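Local atomic coordinates of AztD protein (PDB entry 6CMK), a protein that acts as a periplasmic zinc chaperone, binding zinc ions and handing one directly to the solute-binding protein AztC of the AztABCD zinc transport system. Residues R130-A144 and V162-D176. Residues are numbered along the deposited sequence; the frame is centred on the assembly and turned at random.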
ATOM      1  N   ARG B 130      10.220   4.784   7.996  1.00 14.50           N
ATOM      2  CA  ARG B 130       9.826   4.162   6.740  1.00 14.74           C
ATOM      3  C   ARG B 130       9.685   2.666   6.956  1.00 12.17           C
ATOM      4  O   ARG B 130      10.538   2.039   7.584  1.00 12.23           O
ATOM      5  CB  ARG B 130      10.830   4.457   5.614  1.00 23.31           C
ATOM      6  CG  ARG B 130      12.300   4.267   5.982  1.00 24.30           C
ATOM      7  CD  ARG B 130      13.218   4.709   4.837  1.00 17.22           C
ATOM      8  NE  ARG B 130      12.947   3.962   3.609  1.00 16.64           N
ATOM      9  CZ  ARG B 130      13.362   2.719   3.368  1.00 15.44           C
ATOM     10  NH1 ARG B 130      14.076   2.076   4.262  1.00 14.31           N
ATOM     11  NH2 ARG B 130      13.051   2.119   2.232  1.00 19.85           N
ATOM     12  N   GLN B 131       8.582   2.105   6.453  1.00 12.92           N
ATOM     13  CA  GLN B 131       8.334   0.660   6.524  1.00 11.65           C
ATOM     14  C   GLN B 131       8.351   0.140   7.962  1.00 13.06           C
ATOM     15  O   GLN B 131       8.635  -1.038   8.208  1.00 12.89           O
ATOM     16  CB  GLN B 131       9.337  -0.099   5.661  1.00 15.15           C
ATOM     17  CG  GLN B 131       9.367   0.404   4.233  1.00 16.47           C
ATOM     18  CD  GLN B 131      10.398  -0.298   3.386  1.00 15.41           C
ATOM     19  OE1 GLN B 131      11.481  -0.663   3.857  1.00 16.25           O
ATOM     20  NE2 GLN B 131      10.070  -0.483   2.121  1.00 13.25           N
ATOM     21  N   GLY B 132       8.003   1.000   8.913  1.00 12.69           N
ATOM     22  CA  GLY B 132       8.003   0.644  10.310  1.00 15.25           C
ATOM     23  C   GLY B 132       9.323   0.878  11.004  1.00 13.67           C
ATOM     24  O   GLY B 132       9.377   0.809  12.239  1.00 17.43           O
ATOM     25  N   LYS B 133      10.391   1.127  10.253  1.00 12.20           N
ATOM     26  CA  LYS B 133      11.688   1.432  10.848  1.00 11.60           C
ATOM     27  C   LYS B 133      11.734   2.909  11.199  1.00 12.51           C
ATOM     28  O   LYS B 133      11.331   3.752  10.396  1.00 14.31           O
ATOM     29  CB  LYS B 133      12.819   1.101   9.879  1.00 13.44           C
ATOM     30  CG  LYS B 133      12.855  -0.352   9.400  1.00 15.28           C
ATOM     31  CD  LYS B 133      13.996  -0.562   8.421  1.00 16.71           C
ATOM     32  CE  LYS B 133      13.590  -0.190   6.990  1.00 15.29           C
ATOM     33  NZ  LYS B 133      12.782  -1.282   6.364  1.00 16.31           N
ATOM     34  N   ILE B 134      12.253   3.225  12.391  1.00 12.30           N
ATOM     35  CA  ILE B 134      12.243   4.593  12.919  1.00 12.90           C
ATOM     36  C   ILE B 134      13.671   5.003  13.238  1.00 14.03           C
ATOM     37  O   ILE B 134      14.409   4.243  13.866  1.00 15.24           O
ATOM     38  CB  ILE B 134      11.374   4.710  14.194  1.00 12.77           C
ATOM     39  CG1 ILE B 134       9.898   4.434  13.900  1.00 14.89           C
ATOM     40  CG2 ILE B 134      11.544   6.080  14.871  1.00 16.39           C
ATOM     41  CD1 ILE B 134       9.150   3.935  15.116  1.00 20.06           C
ATOM     42  N   ALA B 135      14.050   6.217  12.846  1.00 13.56           N
ATOM     43  CA  ALA B 135      15.319   6.802  13.267  1.00 16.19           C
ATOM     44  C   ALA B 135      15.036   8.183  13.821  1.00 16.63           C
ATOM     45  O   ALA B 135      14.536   9.044  13.097  1.00 17.40           O
ATOM     46  CB  ALA B 135      16.319   6.894  12.109  1.00 19.08           C
ATOM     47  N   GLN B 136      15.359   8.394  15.099  1.00 16.48           N
ATOM     48  CA  GLN B 136      15.204   9.688  15.748  1.00 14.80           C
ATOM     49  C   GLN B 136      16.588  10.286  15.980  1.00 16.12           C
ATOM     50  O   GLN B 136      17.435   9.662  16.634  1.00 19.48           O
ATOM     51  CB  GLN B 136      14.434   9.552  17.065  1.00 16.20           C
ATOM     52  CG  GLN B 136      14.321  10.849  17.861  1.00 16.87           C
ATOM     53  CD  GLN B 136      13.480  11.871  17.126  1.00 15.67           C
ATOM     54  OE1 GLN B 136      12.319  11.611  16.805  1.00 17.85           O
ATOM     55  NE2 GLN B 136      14.057  13.027  16.846  1.00 17.78           N
ATOM     56  N   TRP B 137      16.813  11.478  15.437  1.00 15.49           N
ATOM     57  CA  TRP B 137      18.056  12.213  15.636  1.00 19.72           C
ATOM     58  C   TRP B 137      17.992  13.053  16.903  1.00 16.98           C
ATOM     59  O   TRP B 137      16.938  13.583  17.271  1.00 17.57           O
ATOM     60  CB  TRP B 137      18.335  13.120  14.440  1.00 21.96           C
ATOM     61  CG  TRP B 137      19.733  13.644  14.401  1.00 20.31           C
ATOM     62  CD1 TRP B 137      20.206  14.794  14.968  1.00 20.30           C
ATOM     63  CD2 TRP B 137      20.842  13.030  13.748  1.00 17.21           C
ATOM     64  NE1 TRP B 137      21.556  14.928  14.709  1.00 21.75           N
ATOM     65  CE2 TRP B 137      21.966  13.853  13.960  1.00 18.15           C
ATOM     66  CE3 TRP B 137      20.995  11.853  13.004  1.00 19.69           C
ATOM     67  CZ2 TRP B 137      23.220  13.543  13.451  1.00 21.84           C
ATOM     68  CZ3 TRP B 137      22.253  11.544  12.503  1.00 22.38           C
ATOM     69  CH2 TRP B 137      23.343  12.393  12.724  1.00 20.54           C
ATOM     70  N   PHE B 138      19.140  13.183  17.568  1.00 17.91           N
ATOM     71  CA  PHE B 138      19.282  14.067  18.724  1.00 22.19           C
ATOM     72  C   PHE B 138      20.472  14.982  18.468  1.00 26.60           C
ATOM     73  O   PHE B 138      21.615  14.517  18.424  1.00 21.07           O
ATOM     74  CB  PHE B 138      19.466  13.276  20.027  1.00 22.52           C
ATOM     75  CG  PHE B 138      18.225  12.561  20.474  1.00 20.67           C
ATOM     76  CD1 PHE B 138      17.924  11.308  19.975  1.00 20.47           C
ATOM     77  CD2 PHE B 138      17.356  13.146  21.379  1.00 19.86           C
ATOM     78  CE1 PHE B 138      16.780  10.645  20.370  1.00 19.06           C
ATOM     79  CE2 PHE B 138      16.214  12.490  21.786  1.00 21.73           C
ATOM     80  CZ  PHE B 138      15.922  11.233  21.274  1.00 23.51           C
ATOM     81  N   ASP B 139      20.196  16.277  18.304  1.00 19.15           N
ATOM     82  CA  ASP B 139      21.227  17.249  17.960  1.00 19.67           C
ATOM     83  C   ASP B 139      22.308  17.371  19.027  1.00 29.57           C
ATOM     84  O   ASP B 139      23.425  17.795  18.708  1.00 28.90           O
ATOM     85  CB  ASP B 139      20.598  18.622  17.733  1.00 26.02           C
ATOM     86  CG  ASP B 139      19.776  18.697  16.458  1.00 33.12           C
ATOM     87  OD1 ASP B 139      19.775  17.735  15.658  1.00 23.66           O
ATOM     88  OD2 ASP B 139      19.120  19.741  16.255  1.00 33.10           O
ATOM     89  N   GLY B 140      22.006  17.034  20.281  1.00 23.64           N
ATOM     90  CA  GLY B 140      22.964  17.167  21.364  1.00 25.68           C
ATOM     91  C   GLY B 140      23.585  15.870  21.827  1.00 29.96           C
ATOM     92  O   GLY B 140      24.312  15.874  22.829  1.00 30.61           O
ATOM     93  N   GLU B 141      23.336  14.763  21.138  1.00 22.40           N
ATOM     94  CA  GLU B 141      23.866  13.463  21.503  1.00 25.22           C
ATOM     95  C   GLU B 141      24.823  13.004  20.414  1.00 25.17           C
ATOM     96  O   GLU B 141      24.775  13.480  19.279  1.00 32.05           O
ATOM     97  CB  GLU B 141      22.744  12.433  21.697  1.00 26.94           C
ATOM     98  CG  GLU B 141      21.700  12.802  22.752  1.00 26.43           C
ATOM     99  CD  GLU B 141      22.219  12.724  24.167  1.00 36.09           C
ATOM    100  OE1 GLU B 141      23.192  11.975  24.406  1.00 42.50           O
ATOM    101  OE2 GLU B 141      21.653  13.416  25.039  1.00 28.02           O
ATOM    102  N   ASP B 142      25.720  12.095  20.777  1.00 25.98           N
ATOM    103  CA  ASP B 142      26.640  11.524  19.808  1.00 27.56           C
ATOM    104  C   ASP B 142      26.081  10.265  19.159  1.00 21.36           C
ATOM    105  O   ASP B 142      26.822   9.569  18.461  1.00 22.32           O
ATOM    106  CB  ASP B 142      27.987  11.220  20.465  1.00 30.77           C
ATOM    107  CG  ASP B 142      27.903  10.105  21.491  1.00 30.41           C
ATOM    108  OD1 ASP B 142      26.856   9.429  21.581  1.00 42.96           O
ATOM    109  OD2 ASP B 142      28.900   9.903  22.217  1.00 50.51           O
ATOM    110  N   SER B 143      24.792   9.974  19.375  1.00 24.09           N
ATOM    111  CA  SER B 143      24.117   8.816  18.805  1.00 20.54           C
ATOM    112  C   SER B 143      22.712   9.193  18.360  1.00 18.60           C
ATOM    113  O   SER B 143      22.081  10.098  18.918  1.00 22.26           O
ATOM    114  CB  SER B 143      24.022   7.659  19.816  1.00 25.79           C
ATOM    115  OG  SER B 143      25.306   7.181  20.175  1.00 48.35           O
ATOM    116  N   ALA B 144      22.230   8.487  17.342  1.00 22.12           N
ATOM    117  CA  ALA B 144      20.823   8.484  16.972  1.00 21.76           C
ATOM    118  C   ALA B 144      20.170   7.214  17.499  1.00 20.88           C
ATOM    119  O   ALA B 144      20.845   6.236  17.808  1.00 21.92           O
ATOM    120  CB  ALA B 144      20.654   8.576  15.453  1.00 24.29           C
ATOM    121  N   VAL B 162      23.028   4.353  17.533  1.00 21.90           N
ATOM    122  CA  VAL B 162      24.006   4.310  16.454  1.00 19.90           C
ATOM    123  C   VAL B 162      24.860   5.561  16.565  1.00 24.56           C
ATOM    124  O   VAL B 162      24.342   6.681  16.520  1.00 22.33           O
ATOM    125  CB  VAL B 162      23.325   4.216  15.081  1.00 20.49           C
ATOM    126  CG1 VAL B 162      24.360   4.331  13.958  1.00 22.79           C
ATOM    127  CG2 VAL B 162      22.535   2.913  14.979  1.00 25.47           C
ATOM    128  N   ASN B 163      26.165   5.372  16.713  1.00 23.49           N
ATOM    129  CA  ASN B 163      27.066   6.505  16.875  1.00 19.85           C
ATOM    130  C   ASN B 163      27.135   7.323  15.590  1.00 24.72           C
ATOM    131  O   ASN B 163      27.227   6.772  14.491  1.00 23.84           O
ATOM    132  CB  ASN B 163      28.458   6.004  17.262  1.00 28.37           C
ATOM    133  CG  ASN B 163      29.420   7.129  17.572  1.00 28.32           C
ATOM    134  OD1 ASN B 163      30.096   7.640  16.685  1.00 29.10           O
ATOM    135  ND2 ASN B 163      29.493   7.513  18.844  1.00 35.40           N
ATOM    136  N   VAL B 164      27.098   8.646  15.737  1.00 24.21           N
ATOM    137  CA  VAL B 164      27.155   9.564  14.608  1.00 27.04           C
ATOM    138  C   VAL B 164      28.374  10.482  14.700  1.00 27.18           C
ATOM    139  O   VAL B 164      28.411  11.533  14.063  1.00 24.09           O
ATOM    140  CB  VAL B 164      25.841  10.361  14.479  1.00 23.73           C
ATOM    141  CG1 VAL B 164      24.690   9.405  14.217  1.00 22.84           C
ATOM    142  CG2 VAL B 164      25.560  11.168  15.736  1.00 22.49           C
ATOM    143  N   VAL B 165      29.363  10.075  15.511  1.00 24.78           N
ATOM    144  CA  VAL B 165      30.722  10.613  15.559  1.00 22.35           C
ATOM    145  C   VAL B 165      30.767  11.846  16.454  1.00 30.76           C
ATOM    146  O   VAL B 165      31.539  11.896  17.420  1.00 29.24           O
ATOM    147  CB  VAL B 165      31.277  10.920  14.153  1.00 28.31           C
ATOM    148  CG1 VAL B 165      32.632  11.618  14.260  1.00 34.45           C
ATOM    149  CG2 VAL B 165      31.442   9.639  13.354  1.00 25.64           C
ATOM    150  N   ALA B 166      29.954  12.853  16.141  1.00 25.57           N
ATOM    151  CA  ALA B 166      29.936  14.058  16.945  1.00 26.73           C
ATOM    152  C   ALA B 166      28.540  14.657  16.900  1.00 27.99           C
ATOM    153  O   ALA B 166      27.879  14.594  15.850  1.00 27.21           O
ATOM    154  CB  ALA B 166      30.956  15.094  16.467  1.00 31.69           C
ATOM    155  N   PRO B 167      28.061  15.226  18.004  1.00 30.17           N
ATOM    156  CA  PRO B 167      26.760  15.901  17.977  1.00 28.83           C
ATOM    157  C   PRO B 167      26.712  16.976  16.903  1.00 26.75           C
ATOM    158  O   PRO B 167      27.588  17.839  16.819  1.00 27.20           O
ATOM    159  CB  PRO B 167      26.646  16.500  19.385  1.00 33.71           C
ATOM    160  CG  PRO B 167      27.520  15.656  20.228  1.00 30.27           C
ATOM    161  CD  PRO B 167      28.653  15.229  19.356  1.00 33.32           C
ATOM    162  N   HIS B 168      25.682  16.915  16.066  1.00 24.84           N
ATOM    163  CA  HIS B 168      25.453  17.961  15.080  1.00 20.84           C
ATOM    164  C   HIS B 168      23.986  17.935  14.696  1.00 23.86           C
ATOM    165  O   HIS B 168      23.245  17.023  15.072  1.00 22.52           O
ATOM    166  CB  HIS B 168      26.362  17.800  13.854  1.00 22.99           C
ATOM    167  CG  HIS B 168      26.123  16.549  13.062  1.00 20.45           C
ATOM    168  ND1 HIS B 168      26.628  15.322  13.437  1.00 21.18           N
ATOM    169  CD2 HIS B 168      25.478  16.347  11.888  1.00 21.82           C
ATOM    170  CE1 HIS B 168      26.287  14.415  12.539  1.00 25.43           C
ATOM    171  NE2 HIS B 168      25.588  15.009  11.590  1.00 21.98           N
ATOM    172  N   HIS B 169      23.565  18.970  13.965  1.00 20.75           N
ATOM    173  CA  HIS B 169      22.212  19.019  13.417  1.00 23.20           C
ATOM    174  C   HIS B 169      22.199  18.176  12.159  1.00 24.44           C
ATOM    175  O   HIS B 169      22.535  18.641  11.068  1.00 25.45           O
ATOM    176  CB  HIS B 169      21.769  20.441  13.106  1.00 23.05           C
ATOM    177  CG  HIS B 169      20.346  20.524  12.652  1.00 28.79           C
ATOM    178  ND1 HIS B 169      19.284  20.236  13.484  1.00 30.73           N
ATOM    179  CD2 HIS B 169      19.809  20.813  11.442  1.00 38.83           C
ATOM    180  CE1 HIS B 169      18.154  20.368  12.812  1.00 36.32           C
ATOM    181  NE2 HIS B 169      18.445  20.716  11.571  1.00 36.19           N
ATOM    182  N   GLY B 170      21.780  16.925  12.310  1.00 22.39           N
ATOM    183  CA  GLY B 170      21.879  15.980  11.227  1.00 22.51           C
ATOM    184  C   GLY B 170      20.604  15.206  10.984  1.00 19.70           C
ATOM    185  O   GLY B 170      19.512  15.621  11.397  1.00 19.62           O
ATOM    186  N   VAL B 171      20.742  14.075  10.299  1.00 18.96           N
ATOM    187  CA  VAL B 171      19.605  13.233   9.970  1.00 15.17           C
ATOM    188  C   VAL B 171      20.089  11.799   9.837  1.00 16.64           C
ATOM    189  O   VAL B 171      21.199  11.540   9.369  1.00 17.26           O
ATOM    190  CB  VAL B 171      18.913  13.733   8.680  1.00 17.28           C
ATOM    191  CG1 VAL B 171      19.908  13.794   7.534  1.00 20.03           C
ATOM    192  CG2 VAL B 171      17.713  12.852   8.332  1.00 18.17           C
ATOM    193  N   ALA B 172      19.232  10.866  10.249  1.00 15.93           N
ATOM    194  CA  ALA B 172      19.474   9.441  10.118  1.00 15.50           C
ATOM    195  C   ALA B 172      18.298   8.823   9.384  1.00 13.73           C
ATOM    196  O   ALA B 172      17.142   9.088   9.729  1.00 15.32           O
ATOM    197  CB  ALA B 172      19.640   8.768  11.483  1.00 17.00           C
ATOM    198  N   VAL B 173      18.596   7.986   8.402  1.00 16.67           N
ATOM    199  CA  VAL B 173      17.578   7.333   7.595  1.00 14.12           C
ATOM    200  C   VAL B 173      17.675   5.833   7.858  1.00 14.26           C
ATOM    201  O   VAL B 173      18.742   5.242   7.662  1.00 16.09           O
ATOM    202  CB  VAL B 173      17.755   7.638   6.100  1.00 12.71           C
ATOM    203  CG1 VAL B 173      16.589   7.063   5.315  1.00 14.19           C
ATOM    204  CG2 VAL B 173      17.878   9.138   5.874  1.00 19.62           C
ATOM    205  N   PRO B 174      16.589   5.168   8.311  1.00 13.91           N
ATOM    206  CA  PRO B 174      16.704   3.759   8.699  1.00 15.25           C
ATOM    207  C   PRO B 174      16.487   2.797   7.539  1.00 12.62           C
ATOM    208  O   PRO B 174      15.537   2.950   6.757  1.00 14.57           O
ATOM    209  CB  PRO B 174      15.618   3.619   9.765  1.00 14.27           C
ATOM    210  CG  PRO B 174      14.533   4.547   9.298  1.00 14.06           C
ATOM    211  CD  PRO B 174      15.242   5.705   8.607  1.00 13.60           C
ATOM    212  N   TYR B 175      17.376   1.820   7.420  1.00 14.63           N
ATOM    213  CA  TYR B 175      17.335   0.773   6.400  1.00 13.52           C
ATOM    214  C   TYR B 175      17.373  -0.599   7.070  1.00 14.74           C
ATOM    215  O   TYR B 175      17.441  -0.714   8.291  1.00 15.06           O
ATOM    216  CB  TYR B 175      18.479   0.972   5.393  1.00 15.01           C
ATOM    217  CG  TYR B 175      18.154   2.136   4.500  1.00 12.42           C
ATOM    218  CD1 TYR B 175      17.269   1.983   3.453  1.00 12.61           C
ATOM    219  CD2 TYR B 175      18.634   3.408   4.769  1.00 14.15           C
ATOM    220  CE1 TYR B 175      16.910   3.028   2.661  1.00 17.29           C
ATOM    221  CE2 TYR B 175      18.276   4.469   3.979  1.00 13.77           C
ATOM    222  CZ  TYR B 175      17.404   4.276   2.922  1.00 14.23           C
ATOM    223  OH  TYR B 175      17.009   5.328   2.128  1.00 14.83           O
ATOM    224  N   ASP B 176      17.272  -1.654   6.263  1.00 16.79           N
ATOM    225  CA  ASP B 176      17.346  -3.013   6.791  1.00 15.93           C
ATOM    226  C   ASP B 176      18.795  -3.320   7.119  1.00 13.03           C
ATOM    227  O   ASP B 176      19.629  -3.420   6.215  1.00 16.27           O
ATOM    228  CB  ASP B 176      16.810  -4.018   5.785  1.00 13.13           C
ATOM    229  CG  ASP B 176      15.363  -3.785   5.451  1.00 15.69           C
ATOM    230  OD1 ASP B 176      14.603  -3.373   6.355  1.00 16.15           O
ATOM    231  OD2 ASP B 176      14.991  -4.027   4.277  1.00 18.68           O
TER
HETATM  232  O   HOH W   1      12.618  -3.342   3.453  1.00 16.84           O
HETATM  233  O   HOH W   2      23.899  14.376  16.796  1.00 24.43           O
HETATM  234  O   HOH W   3      18.212  17.032  13.483  1.00 20.55           O
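The indole of W137 lies with one face against the backbone of G170 and V171: G170 CA stands over that face, 3.8 Å from the centroid of the five-membered ring, a CH-pi contact. At the rim, A172 CB lies in the ring plane, while NE1 donates to H168 O at 2.7 Å, nearly straight (164°) and only slightly out of the indole plane, which fixes the ring's rotation. The indole reaches across to the 162-176 segment because chi1 of -166° sets CG opposite the backbone N, and there its six-membered ring turns an edge to the face of the H168 imidazole in an offset edge-to-face pair, planes at 70°. The imidazole is itself anchored through ND1 to A166 O and through NE2 to S182. V164 CG1 meets the far end of the indole, 3.6 Å from W137 CH2.

The guanidinium of R130 carries Y175 CE1 over one face, and in its plane R130 NH1 donates a hydrogen bond to P174 O, 3.0 Å away. Beside it, K133 NZ forms a salt bridge with D176 OD1, approaching from above the carboxylate plane; Q131 OE1 also accepts from this ammonium group. Between this polar end and the indole, A135 CB packs on A172 CB at 3.9 Å. Strands 133-138 and 172-174 run antiparallel, yet their axes are 6.0 Å apart and they belong to different sheets; beta pairing across the segments is limited to S143 with N163 and A144 with V162.

D139 OD2 accepts from H169 ND1 at 2.8 Å, also from above the carboxylate plane, orienting the imidazole whose NE2 binds zinc with H126 and H216. This second-shell carboxylate probably polarises the ligand. The arrangement combines pairing within one blade of a beta propeller with packing of strand 133-138 against the next blade, the three-histidine high-affinity zinc site lying at the D139-H169 end.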